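Local atomic coordinates of ferric vibriobactin ABC transporter, periplasmic ferric vibriobactin-binding protein (Vibrio cholerae, PDB entry 3R5T), a protein that binds ferric vibriobactin in the periplasm and probably delivers this iron-siderophore complex to an ABC transporter for uptake. Residues L27-T32 with D98-Q103; A46-T51 with K70-G75; V77-V82 with I104-A109. All coordinates share one frame; numbering follows the deposited sequence.

In the fold
All three contacts lie in the lobe built on the parallel sheet with strand order 69-73, 44-49, 26-28, 89-93, 113-116. Contact 1 is fully buried and polar, with a carboxylate and a water joining the turn from strand 26-28 into helix 31-39 to the loop after strand 89-93. Contact 2 is partly buried and runs on backbone bonds between strand 44-49 and edge strand 69-73; Ser28 backbone bonds to Ala46 and Ala48 tie it to contact 1, and both touch vibriobactin. Contact 3 lies farther out, about 24 Å between its centre and the chain's, and is wholly apolar. Trp72 joins contacts 2 and 3: Ala48 lies on one indole face, Val77 on the opposite, and Val82 touches the six-membered ring.

Contact 1. Residues L27-T32 with D98-Q103; sequences LSTAVT and DSARDQ. With VBN ((4S,5R)-N-{3-[(2,3-dihydroxybenzoyl)amino]propyl}-2-(2,3-dihydroxyphenyl)-N-[3-({[(4S,5R)-2-(2,3-dihydroxyphenyl)-5-met hyl-4,5-dihydro-1,3-oxazol-4-yl]carbonyl}amino)propyl]-5-methyl-4,5-dihydro-1,3-oxazole-4-carboxamide), chain B.
In the vibriobactin pocket, the turn that leads from strand 26-28 into helix 31-39 meets the loop after strand 89-93 through the carboxylate of Asp98. Its OD2 takes two bonds from Thr32: the backbone N donates at 3.0 Å to OD2, nearly in line with the C-O bond, while the hydroxyl OG1 reaches the same OD2 at 2.8 Å on the syn side, 25° out of the carboxylate plane. Thr32 OG1 stands beside its own backbone N (chi1 -60°), which lets one residue present both donors to one oxygen. The other oxygen, OD1, is held by Tyr118 OH and Ser93 OG, and Thr32 OG1 also bonds Arg269 NE, so neighbouring residues hold both carboxylate and hydroxyl; of these, Arg269 also bonds the siderophore through NH1.

Such a site, where loops at the C-terminal ends of parallel strands form the binding surface, belongs to the periplasmic binding protein fold. Here the siderophore carbon CAN of VBN lies 3.6 Å from Asp98 OD2, and Val31, whose side chain crosses that of Asp98 at about a right angle, brings CG1 to 4.0 Å from CAN.

Behind the carboxylate, one water spans the two backbones. It donates to Thr29 OG1 and to Asp98 O (2.8 Å to the latter) and accepts from Ala100 N at 3.1 Å. Thr29 OG1 is also bonded to Val91 O. Ala30 CB packs 3.7 Å from Asp98 O.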
loop_
_atom_site.group_PDB
_atom_site.type_symbol
_atom_site.label_atom_id
_atom_site.label_comp_id
_atom_site.label_asym_id
_atom_site.label_seq_id
_atom_site.Cartn_x
_atom_site.Cartn_y
_atom_site.Cartn_z
ATOM N N LEU A 27 -17.893 -0.920 6.131
ATOM C CA LEU A 27 -17.878 -1.432 4.757
ATOM C C LEU A 27 -16.817 -0.683 3.961
ATOM O O LEU A 27 -16.858 0.546 3.856
ATOM C CB LEU A 27 -19.259 -1.255 4.095
ATOM C CG LEU A 27 -19.433 -1.935 2.734
ATOM C CD1 LEU A 27 -20.847 -2.437 2.558
ATOM C CD2 LEU A 27 -19.038 -0.982 1.639
ATOM N N SER A 28 -15.861 -1.420 3.408
ATOM C CA SER A 28 -14.823 -0.776 2.621
ATOM C C SER A 28 -15.110 -0.863 1.138
ATOM O O SER A 28 -15.373 -1.958 0.612
ATOM C CB SER A 28 -13.463 -1.409 2.893
ATOM O OG SER A 28 -12.505 -0.838 2.020
ATOM N N THR A 29 -15.090 0.288 0.469
ATOM C CA THR A 29 -15.265 0.309 -0.985
ATOM C C THR A 29 -13.950 0.296 -1.754
ATOM O O THR A 29 -13.963 0.354 -2.988
ATOM C CB THR A 29 -16.092 1.530 -1.478
ATOM O OG1 THR A 29 -15.336 2.742 -1.313
ATOM C CG2 THR A 29 -17.405 1.645 -0.702
ATOM N N ALA A 30 -12.836 0.235 -1.014
ATOM C CA ALA A 30 -11.495 0.282 -1.617
ATOM C C ALA A 30 -10.637 -0.866 -1.093
ATOM O O ALA A 30 -10.225 -0.866 0.078
ATOM C CB ALA A 30 -10.790 1.649 -1.346
ATOM N N VAL A 31 -10.361 -1.832 -1.955
ATOM C CA VAL A 31 -9.587 -3.000 -1.562
ATOM C C VAL A 31 -8.240 -2.604 -0.923
ATOM O O VAL A 31 -7.781 -3.259 0.012
ATOM C CB VAL A 31 -9.425 -3.968 -2.775
ATOM C CG1 VAL A 31 -8.566 -3.323 -3.880
ATOM C CG2 VAL A 31 -8.853 -5.324 -2.338
ATOM N N THR A 32 -7.626 -1.525 -1.396
ATOM C CA THR A 32 -6.368 -1.073 -0.778
ATOM C C THR A 32 -6.539 -0.764 0.701
ATOM O O THR A 32 -5.691 -1.108 1.503
ATOM C CB THR A 32 -5.781 0.177 -1.464
ATOM O OG1 THR A 32 -5.517 -0.130 -2.829
ATOM C CG2 THR A 32 -4.471 0.597 -0.799
ATOM N N ASP A 98 -9.482 1.563 -7.340
ATOM C CA ASP A 98 -10.496 1.198 -6.340
ATOM C C ASP A 98 -11.245 2.407 -5.766
ATOM O O ASP A 98 -12.019 2.270 -4.823
ATOM C CB ASP A 98 -9.876 0.352 -5.203
ATOM C CG ASP A 98 -8.753 1.056 -4.471
ATOM O OD1 ASP A 98 -8.517 2.248 -4.708
ATOM O OD2 ASP A 98 -8.105 0.383 -3.652
ATOM N N SER A 99 -11.059 3.577 -6.370
ATOM C CA SER A 99 -11.741 4.782 -5.888
ATOM C C SER A 99 -13.215 4.838 -6.282
ATOM O O SER A 99 -13.550 4.733 -7.464
ATOM C CB SER A 99 -11.040 6.045 -6.392
ATOM O OG SER A 99 -11.771 7.206 -5.995
ATOM N N ALA A 100 -14.089 5.006 -5.287
ATOM C CA ALA A 100 -15.501 5.277 -5.522
ATOM C C ALA A 100 -15.851 6.730 -5.181
ATOM O O ALA A 100 -16.972 7.020 -4.742
ATOM C CB ALA A 100 -16.353 4.320 -4.701
ATOM N N ARG A 101 -14.890 7.642 -5.367
ATOM C CA ARG A 101 -15.064 9.038 -4.989
ATOM C C ARG A 101 -16.347 9.644 -5.558
ATOM O O ARG A 101 -17.073 10.345 -4.845
ATOM C CB ARG A 101 -13.844 9.864 -5.407
ATOM C CG ARG A 101 -13.962 11.336 -5.076
ATOM C CD ARG A 101 -12.636 12.061 -5.261
ATOM N NE ARG A 101 -12.795 13.491 -5.009
ATOM C CZ ARG A 101 -11.940 14.424 -5.418
ATOM N NH1 ARG A 101 -12.179 15.701 -5.150
ATOM N NH2 ARG A 101 -10.855 14.082 -6.105
ATOM N N ASP A 102 -16.648 9.365 -6.825
ATOM C CA ASP A 102 -17.812 9.985 -7.463
ATOM C C ASP A 102 -19.153 9.434 -6.976
ATOM O O ASP A 102 -20.201 10.022 -7.238
ATOM C CB ASP A 102 -17.724 9.868 -8.987
ATOM C CG ASP A 102 -16.611 10.712 -9.567
ATOM O OD1 ASP A 102 -16.045 11.546 -8.826
ATOM O OD2 ASP A 102 -16.300 10.540 -10.763
ATOM N N GLN A 103 -19.112 8.313 -6.272
ATOM C CA GLN A 103 -20.314 7.686 -5.734
ATOM C C GLN A 103 -20.598 8.097 -4.289
ATOM O O GLN A 103 -21.550 7.613 -3.673
ATOM C CB GLN A 103 -20.207 6.163 -5.837
ATOM C CG GLN A 103 -20.314 5.634 -7.268
ATOM C CD GLN A 103 -19.065 5.886 -8.091
ATOM O OE1 GLN A 103 -17.963 5.544 -7.673
ATOM N NE2 GLN A 103 -19.234 6.476 -9.274
HETATM C C VBN B . -3.260 -0.009 -13.809
HETATM N N VBN B . -4.570 1.021 -11.900
HETATM O O VBN B . -2.780 1.028 -14.123
HETATM C CA VBN B . -4.429 -0.081 -12.835
HETATM C CB VBN B . -5.843 -0.076 -13.530
HETATM C CAB VBN B . -3.387 -6.620 -8.288
HETATM O OAC VBN B . 2.178 0.027 -12.822
HETATM O OAD VBN B . -5.132 -4.545 -11.981
HETATM O OAF VBN B . -1.889 1.705 -8.714
HETATM O OAG VBN B . -4.131 5.722 -9.635
HETATM O OAH VBN B . -4.916 1.427 -8.628
HETATM O OAI VBN B . -1.624 0.708 -11.167
HETATM O OAJ VBN B . -3.774 3.182 -10.540
HETATM O OAK VBN B . -3.923 -0.852 -9.721
HETATM C CAL VBN B . 1.840 1.719 -9.006
HETATM C CAM VBN B . -6.998 5.304 -11.979
HETATM C CAN VBN B . -6.524 -1.167 -6.506
HETATM C CAO VBN B . 0.532 1.910 -8.446
HETATM C CAP VBN B . -6.118 5.895 -11.028
HETATM C CAQ VBN B . -6.146 0.131 -6.985
HETATM C CAR VBN B . 1.997 1.183 -10.337
HETATM C CAS VBN B . -6.773 4.003 -12.449
HETATM C CAT VBN B . -6.043 -2.341 -7.141
HETATM C CAU VBN B . -0.474 -1.231 -15.331
HETATM C CAV VBN B . -2.797 -3.764 -14.707
HETATM C CAW VBN B . 0.184 0.056 -14.806
HETATM C CAX VBN B . -3.303 -5.107 -14.132
HETATM C CAY VBN B . -1.970 -1.130 -15.640
HETATM C CAZ VBN B . -3.511 -2.517 -14.158
HETATM N NBB VBN B . -0.022 0.371 -13.395
HETATM N NBC VBN B . -3.002 -5.209 -12.705
HETATM N NBD VBN B . -3.521 -3.437 -9.703
HETATM O OBF VBN B . -5.008 -4.688 -8.392
HETATM C CBG VBN B . 1.094 0.345 -12.478
HETATM C CBH VBN B . -4.013 -4.868 -11.701
HETATM C CBJ VBN B . -5.359 1.998 -12.604
HETATM C CBK VBN B . -0.614 1.561 -9.218
HETATM C CBL VBN B . -5.005 5.175 -10.555
HETATM C CBM VBN B . -5.294 0.211 -8.084
HETATM C CBN VBN B . -0.473 1.060 -10.479
HETATM C CBO VBN B . -4.803 3.937 -11.012
HETATM C CBP VBN B . -4.834 -0.925 -8.693
HETATM C CBQ VBN B . 0.893 0.862 -11.058
HETATM C CBR VBN B . -5.728 3.318 -11.974
HETATM C CBS VBN B . -5.204 -2.251 -8.189
HETATM C CBU VBN B . -4.228 -5.704 -9.159
HETATM C CBW VBN B . -4.752 -3.448 -8.976
HETATM C CBX VBN B . -3.500 -4.793 -10.269
HETATM N NBY VBN B . -2.876 -1.238 -14.493
HETATM O OG1 VBN B . -6.249 1.361 -13.494
HETATM C CG2 VBN B . -6.860 -1.124 -13.106
HETATM O O HOH W 1 -13.010 3.802 -2.670
#

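Contact 2. Residues A46-T51 with K70-G75; sequences ASAATT and KLWPAG. With VBN ((4S,5R)-N-{3-[(2,3-dihydroxybenzoyl)amino]propyl}-2-(2,3-dihydroxyphenyl)-N-[3-({[(4S,5R)-2-(2,3-dihydroxyphenyl)-5-met hyl-4,5-dihydro-1,3-oxazol-4-yl]carbonyl}amino)propyl]-5-methyl-4,5-dihydro-1,3-oxazole-4-carboxamide), chain B.
Strands 46-49 and 70-73 run parallel, their short axes 4.4 Å apart at closest approach and their N-to-C directions 27° apart, with bridges Ser47-Lys70 and Ala49-Pro73; the one-residue slip between them is a beta bulge. Leu71 N donates to Ser47 O at 2.8 Å in a nearly straight bond, and Ala49 N returns one to Trp72 O at 2.9 Å. Beyond the bulge, Ala74 N donates to Ala49 O at 3.0 Å, with a weak second bond to Thr50 O.

Among the side chains, Ala48 and Trp72 fit closely. Ala48 CB sits over one face of the indole, 3.7 Å from the centroid of the five-membered ring and 23° off its normal, a CH-pi contact. The Trp72 CB points away from the other strand, but CG lies between the backbone N and the carbonyl carbon (chi1 59°), and this torsion swings the indole back so that its face lies against the Ala48 methyl. Near the start of the strands, Leu71 puts CD1 against Ala46 CB at 3.7 Å. The other sheet face carries Ala49 CB alongside the Lys70 chain, 4.0 Å from CD in the conformer described, one of two for this lysine.

At the pocket end, Thr51 CG2 touches Ala74 CB, while Thr50 CG2 comes 3.6 Å from OBF of the siderophore VBN. Strand 44-49, helix 60-65 and strand 69-73 form a beta-alpha-beta unit. Three firm main-chain bonds carry the pairing of its strands, and the Ala48 methyl lies directly on the indole face, an apolar contact beside the polar ladder.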
loop_
_atom_site.group_PDB
_atom_site.type_symbol
_atom_site.label_atom_id
_atom_site.label_comp_id
_atom_site.label_asym_id
_atom_site.label_seq_id
_atom_site.Cartn_x
_atom_site.Cartn_y
_atom_site.Cartn_z
ATOM N N ALA A 46 -17.247 -6.145 5.252
ATOM C CA ALA A 46 -17.402 -6.371 3.822
ATOM C C ALA A 46 -16.430 -5.461 3.101
ATOM O O ALA A 46 -16.117 -4.376 3.588
ATOM C CB ALA A 46 -18.847 -6.088 3.376
ATOM N N SER A 47 -15.921 -5.918 1.967
ATOM C CA SER A 47 -14.977 -5.125 1.192
ATOM C C SER A 47 -15.136 -5.375 -0.292
ATOM O O SER A 47 -15.262 -6.524 -0.726
ATOM C CB SER A 47 -13.536 -5.451 1.601
ATOM O OG SER A 47 -12.610 -4.798 0.750
ATOM N N ALA A 48 -15.109 -4.293 -1.066
ATOM C CA ALA A 48 -14.935 -4.417 -2.505
ATOM C C ALA A 48 -13.570 -5.025 -2.829
ATOM O O ALA A 48 -12.689 -5.140 -1.965
ATOM C CB ALA A 48 -15.121 -3.054 -3.202
ATOM N N ALA A 49 -13.393 -5.424 -4.084
ATOM C CA ALA A 49 -12.215 -6.175 -4.498
ATOM C C ALA A 49 -11.424 -5.464 -5.597
ATOM O O ALA A 49 -11.785 -4.368 -6.046
ATOM C CB ALA A 49 -12.633 -7.588 -4.976
ATOM N N THR A 50 -10.343 -6.082 -6.050
ATOM C CA THR A 50 -9.648 -5.575 -7.250
ATOM C C THR A 50 -10.562 -5.643 -8.484
ATOM O O THR A 50 -11.655 -6.187 -8.405
ATOM C CB THR A 50 -8.409 -6.410 -7.550
ATOM O OG1 THR A 50 -8.833 -7.747 -7.862
ATOM C CG2 THR A 50 -7.471 -6.430 -6.344
ATOM N N THR A 51 -10.114 -5.097 -9.617
ATOM C CA THR A 51 -10.911 -5.173 -10.850
ATOM C C THR A 51 -11.106 -6.635 -11.262
ATOM O O THR A 51 -12.081 -6.977 -11.951
ATOM C CB THR A 51 -10.267 -4.390 -12.020
ATOM O OG1 THR A 51 -9.004 -4.973 -12.347
ATOM C CG2 THR A 51 -10.063 -2.933 -11.660
ATOM N N LYS A 70 -16.855 -10.535 0.441
ATOM C CA LYS A 70 -16.301 -9.925 -0.766
ATOM C C LYS A 70 -17.426 -9.335 -1.603
ATOM O O LYS A 70 -18.377 -10.031 -1.986
ATOM C CB LYS A 70 -15.478 -10.917 -1.596
ATOM C CG LYS A 70 -14.746 -10.245 -2.758
ATOM C CD LYS A 70 -13.520 -11.036 -3.217
ATOM C CE LYS A 70 -13.886 -12.448 -3.610
ATOM N NZ LYS A 70 -12.745 -13.178 -4.240
ATOM N N LEU A 71 -17.317 -8.040 -1.867
ATOM C CA LEU A 71 -18.324 -7.325 -2.637
ATOM C C LEU A 71 -17.902 -7.231 -4.101
ATOM O O LEU A 71 -17.333 -8.178 -4.644
ATOM C CB LEU A 71 -18.543 -5.935 -2.037
ATOM C CG LEU A 71 -18.908 -5.964 -0.544
ATOM C CD1 LEU A 71 -18.895 -4.555 0.021
ATOM C CD2 LEU A 71 -20.256 -6.663 -0.311
ATOM N N TRP A 72 -18.194 -6.097 -4.733
ATOM C CA TRP A 72 -17.993 -5.924 -6.176
ATOM C C TRP A 72 -16.526 -5.719 -6.535
ATOM O O TRP A 72 -15.744 -5.278 -5.691
ATOM C CB TRP A 72 -18.813 -4.714 -6.657
ATOM C CG TRP A 72 -18.423 -3.438 -5.935
ATOM C CD1 TRP A 72 -17.410 -2.581 -6.278
ATOM C CD2 TRP A 72 -19.024 -2.893 -4.749
ATOM N NE1 TRP A 72 -17.340 -1.542 -5.373
ATOM C CE2 TRP A 72 -18.313 -1.709 -4.425
ATOM C CE3 TRP A 72 -20.070 -3.301 -3.913
ATOM C CZ2 TRP A 72 -18.641 -0.917 -3.329
ATOM C CZ3 TRP A 72 -20.385 -2.508 -2.810
ATOM C CH2 TRP A 72 -19.669 -1.332 -2.533
ATOM N N PRO A 73 -16.159 -6.009 -7.785
ATOM C CA PRO A 73 -14.821 -5.653 -8.254
ATOM C C PRO A 73 -14.801 -4.160 -8.478
ATOM O O PRO A 73 -15.807 -3.580 -8.876
ATOM C CB PRO A 73 -14.684 -6.385 -9.604
ATOM C CG PRO A 73 -16.010 -6.921 -9.930
ATOM C CD PRO A 73 -16.992 -6.599 -8.849
ATOM N N ALA A 74 -13.679 -3.534 -8.151
ATOM C CA ALA A 74 -13.480 -2.109 -8.384
ATOM C C ALA A 74 -14.108 -1.630 -9.685
ATOM O O ALA A 74 -13.925 -2.243 -10.740
ATOM C CB ALA A 74 -11.994 -1.790 -8.374
ATOM N N GLY A 75 -14.837 -0.519 -9.593
ATOM C CA GLY A 75 -15.393 0.139 -10.760
ATOM C C GLY A 75 -16.906 0.099 -10.838
ATOM O O GLY A 75 -17.512 0.960 -11.465
HETATM C C VBN B . -3.260 -0.009 -13.809
HETATM N N VBN B . -4.570 1.021 -11.900
HETATM O O VBN B . -2.780 1.028 -14.123
HETATM C CA VBN B . -4.429 -0.081 -12.835
HETATM C CB VBN B . -5.843 -0.076 -13.530
HETATM C CAB VBN B . -3.387 -6.620 -8.288
HETATM O OAC VBN B . 2.178 0.027 -12.822
HETATM O OAD VBN B . -5.132 -4.545 -11.981
HETATM O OAF VBN B . -1.889 1.705 -8.714
HETATM O OAG VBN B . -4.131 5.722 -9.635
HETATM O OAH VBN B . -4.916 1.427 -8.628
HETATM O OAI VBN B . -1.624 0.708 -11.167
HETATM O OAJ VBN B . -3.774 3.182 -10.540
HETATM O OAK VBN B . -3.923 -0.852 -9.721
HETATM C CAL VBN B . 1.840 1.719 -9.006
HETATM C CAM VBN B . -6.998 5.304 -11.979
HETATM C CAN VBN B . -6.524 -1.167 -6.506
HETATM C CAO VBN B . 0.532 1.910 -8.446
HETATM C CAP VBN B . -6.118 5.895 -11.028
HETATM C CAQ VBN B . -6.146 0.131 -6.985
HETATM C CAR VBN B . 1.997 1.183 -10.337
HETATM C CAS VBN B . -6.773 4.003 -12.449
HETATM C CAT VBN B . -6.043 -2.341 -7.141
HETATM C CAU VBN B . -0.474 -1.231 -15.331
HETATM C CAV VBN B . -2.797 -3.764 -14.707
HETATM C CAW VBN B . 0.184 0.056 -14.806
HETATM C CAX VBN B . -3.303 -5.107 -14.132
HETATM C CAY VBN B . -1.970 -1.130 -15.640
HETATM C CAZ VBN B . -3.511 -2.517 -14.158
HETATM N NBB VBN B . -0.022 0.371 -13.395
HETATM N NBC VBN B . -3.002 -5.209 -12.705
HETATM N NBD VBN B . -3.521 -3.437 -9.703
HETATM O OBF VBN B . -5.008 -4.688 -8.392
HETATM C CBG VBN B . 1.094 0.345 -12.478
HETATM C CBH VBN B . -4.013 -4.868 -11.701
HETATM C CBJ VBN B . -5.359 1.998 -12.604
HETATM C CBK VBN B . -0.614 1.561 -9.218
HETATM C CBL VBN B . -5.005 5.175 -10.555
HETATM C CBM VBN B . -5.294 0.211 -8.084
HETATM C CBN VBN B . -0.473 1.060 -10.479
HETATM C CBO VBN B . -4.803 3.937 -11.012
HETATM C CBP VBN B . -4.834 -0.925 -8.693
HETATM C CBQ VBN B . 0.893 0.862 -11.058
HETATM C CBR VBN B . -5.728 3.318 -11.974
HETATM C CBS VBN B . -5.204 -2.251 -8.189
HETATM C CBU VBN B . -4.228 -5.704 -9.159
HETATM C CBW VBN B . -4.752 -3.448 -8.976
HETATM C CBX VBN B . -3.500 -4.793 -10.269
HETATM N NBY VBN B . -2.876 -1.238 -14.493
HETATM O OG1 VBN B . -6.249 1.361 -13.494
HETATM C CG2 VBN B . -6.860 -1.124 -13.106
#

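Contact 3. Residues V77-V82 with I104-A109; sequences VDLESV and IPLLQA
Leu107 CD2 is the methyl on which three side chains of segment 77-82 converge: Leu79 CD2 at 4.1 Å, and Val77 CG1 and Val82 CG2 each at 4.2 Å from it. The approaches differ. Leu79 meets Leu107 at a slant, whereas the Val82 side chain crosses it at about a right angle, and Val77 adds its CG1 branch from the residues just before helix 79-85. The Leu107 CB does not point straight at the opposing segment; with CG beside the backbone N (chi1 -66°) and chi2 near 163°, the side chain extends so that CD2 reaches the three partners. Toward the surface, the other branch of Leu79 takes a separate neighbour, CD1 lying 4.2 Å from Leu106 CD1. Leu79 therefore straddles two successive leucines of helix 104-108, one methyl to each.

No hydrogen bond crosses this interface, and methyl separations of 4.1 to 4.2 Å indicate ordinary van der Waals contact between branched chains. Polar bonds lie instead at the start of helix 79-85. Asp78 is its N-cap: OD1 accepts from Ser81 N at 3.1 Å, from well above the carboxylate plane. In the helix that follows, the CB atoms of Leu79 and Val82 point toward segment 104-109.

Val82 and Leu107 also pack on strand 89-93, through Ile90 and Val92 respectively. Two short helices side by side on one face of a parallel sheet, packing on it through Val82 and Leu107, with Trp72 of strand 69-73 against Val77 and Val82, are characteristic of the three-layer alpha/beta lobes of periplasmic binding proteins.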
loop_
_atom_site.group_PDB
_atom_site.type_symbol
_atom_site.label_atom_id
_atom_site.label_comp_id
_atom_site.label_asym_id
_atom_site.label_seq_id
_atom_site.Cartn_x
_atom_site.Cartn_y
_atom_site.Cartn_z
ATOM N N VAL A 77 -19.908 -0.043 -8.292
ATOM C CA VAL A 77 -20.484 -0.081 -6.934
ATOM C C VAL A 77 -21.898 -0.684 -6.939
ATOM O O VAL A 77 -22.776 -0.212 -7.657
ATOM C CB VAL A 77 -20.528 1.306 -6.278
ATOM C CG1 VAL A 77 -21.251 1.232 -4.937
ATOM C CG2 VAL A 77 -19.126 1.838 -6.081
ATOM N N ASP A 78 -22.106 -1.719 -6.128
ATOM C CA ASP A 78 -23.407 -2.375 -6.019
ATOM C C ASP A 78 -24.153 -1.805 -4.812
ATOM O O ASP A 78 -23.927 -2.203 -3.659
ATOM C CB ASP A 78 -23.213 -3.893 -5.905
ATOM C CG ASP A 78 -24.527 -4.665 -5.851
ATOM O OD1 ASP A 78 -25.576 -4.064 -5.544
ATOM O OD2 ASP A 78 -24.501 -5.888 -6.118
ATOM N N LEU A 79 -25.023 -0.836 -5.063
ATOM C CA LEU A 79 -25.705 -0.164 -3.956
ATOM C C LEU A 79 -26.622 -1.102 -3.170
ATOM O O LEU A 79 -26.751 -0.948 -1.953
ATOM C CB LEU A 79 -26.518 1.029 -4.456
ATOM C CG LEU A 79 -25.672 2.179 -5.023
ATOM C CD1 LEU A 79 -26.586 3.217 -5.659
ATOM C CD2 LEU A 79 -24.776 2.803 -3.947
ATOM N N GLU A 80 -27.261 -2.052 -3.850
ATOM C CA GLU A 80 -28.128 -3.001 -3.155
ATOM C C GLU A 80 -27.309 -3.736 -2.099
ATOM O O GLU A 80 -27.755 -3.907 -0.968
ATOM C CB GLU A 80 -28.755 -3.986 -4.141
ATOM C CG GLU A 80 -29.547 -5.093 -3.470
ATOM C CD GLU A 80 -30.182 -6.022 -4.480
ATOM O OE1 GLU A 80 -30.808 -5.514 -5.443
ATOM O OE2 GLU A 80 -30.064 -7.261 -4.321
ATOM N N SER A 81 -26.113 -4.161 -2.474
ATOM C CA SER A 81 -25.268 -4.896 -1.546
ATOM C C SER A 81 -24.903 -4.032 -0.342
ATOM O O SER A 81 -24.883 -4.523 0.787
ATOM C CB SER A 81 -24.022 -5.458 -2.244
ATOM O OG SER A 81 -23.137 -4.436 -2.671
ATOM N N VAL A 82 -24.649 -2.746 -0.570
ATOM C CA VAL A 82 -24.343 -1.845 0.556
ATOM C C VAL A 82 -25.543 -1.737 1.510
ATOM O O VAL A 82 -25.387 -1.860 2.724
ATOM C CB VAL A 82 -23.919 -0.439 0.084
ATOM C CG1 VAL A 82 -23.564 0.437 1.296
ATOM C CG2 VAL A 82 -22.719 -0.546 -0.838
ATOM N N ILE A 104 -19.795 9.006 -3.752
ATOM C CA ILE A 104 -19.990 9.404 -2.350
ATOM C C ILE A 104 -21.408 9.884 -1.983
ATOM O O ILE A 104 -21.968 9.431 -0.989
ATOM C CB ILE A 104 -18.897 10.377 -1.872
ATOM C CG1 ILE A 104 -17.608 9.588 -1.681
ATOM C CG2 ILE A 104 -19.290 11.017 -0.556
ATOM C CD1 ILE A 104 -16.395 10.431 -1.324
ATOM N N PRO A 105 -22.010 10.759 -2.802
ATOM C CA PRO A 105 -23.373 11.192 -2.467
ATOM C C PRO A 105 -24.374 10.032 -2.377
ATOM O O PRO A 105 -25.258 10.057 -1.518
ATOM C CB PRO A 105 -23.729 12.133 -3.623
ATOM C CG PRO A 105 -22.396 12.679 -4.068
ATOM C CD PRO A 105 -21.477 11.486 -3.969
ATOM N N LEU A 106 -24.245 9.032 -3.240
ATOM C CA LEU A 106 -25.139 7.879 -3.167
ATOM C C LEU A 106 -24.864 7.055 -1.917
ATOM O O LEU A 106 -25.787 6.578 -1.258
ATOM C CB LEU A 106 -25.040 7.012 -4.430
ATOM C CG LEU A 106 -25.615 7.639 -5.697
ATOM C CD1 LEU A 106 -25.110 6.936 -6.965
ATOM C CD2 LEU A 106 -27.138 7.607 -5.633
ATOM N N LEU A 107 -23.588 6.922 -1.559
ATOM C CA LEU A 107 -23.202 6.120 -0.405
ATOM C C LEU A 107 -23.567 6.804 0.915
ATOM O O LEU A 107 -24.012 6.155 1.861
ATOM C CB LEU A 107 -21.705 5.818 -0.451
ATOM C CG LEU A 107 -21.257 4.927 -1.621
ATOM C CD1 LEU A 107 -19.758 5.021 -1.828
ATOM C CD2 LEU A 107 -21.684 3.480 -1.385
ATOM N N GLN A 108 -23.377 8.116 0.974
ATOM C CA GLN A 108 -23.687 8.880 2.182
ATOM C C GLN A 108 -25.179 8.817 2.514
ATOM O O GLN A 108 -25.569 8.990 3.668
ATOM C CB GLN A 108 -23.193 10.326 2.037
ATOM C CG GLN A 108 -23.511 11.249 3.218
ATOM C CD GLN A 108 -22.766 10.897 4.501
ATOM O OE1 GLN A 108 -21.581 10.533 4.491
ATOM N NE2 GLN A 108 -23.462 11.034 5.626
ATOM N N ALA A 109 -26.013 8.562 1.507
ATOM C CA ALA A 109 -27.445 8.385 1.732
ATOM C C ALA A 109 -27.715 7.127 2.544
ATOM O O ALA A 109 -28.787 6.983 3.144
ATOM C CB ALA A 109 -28.195 8.331 0.396
#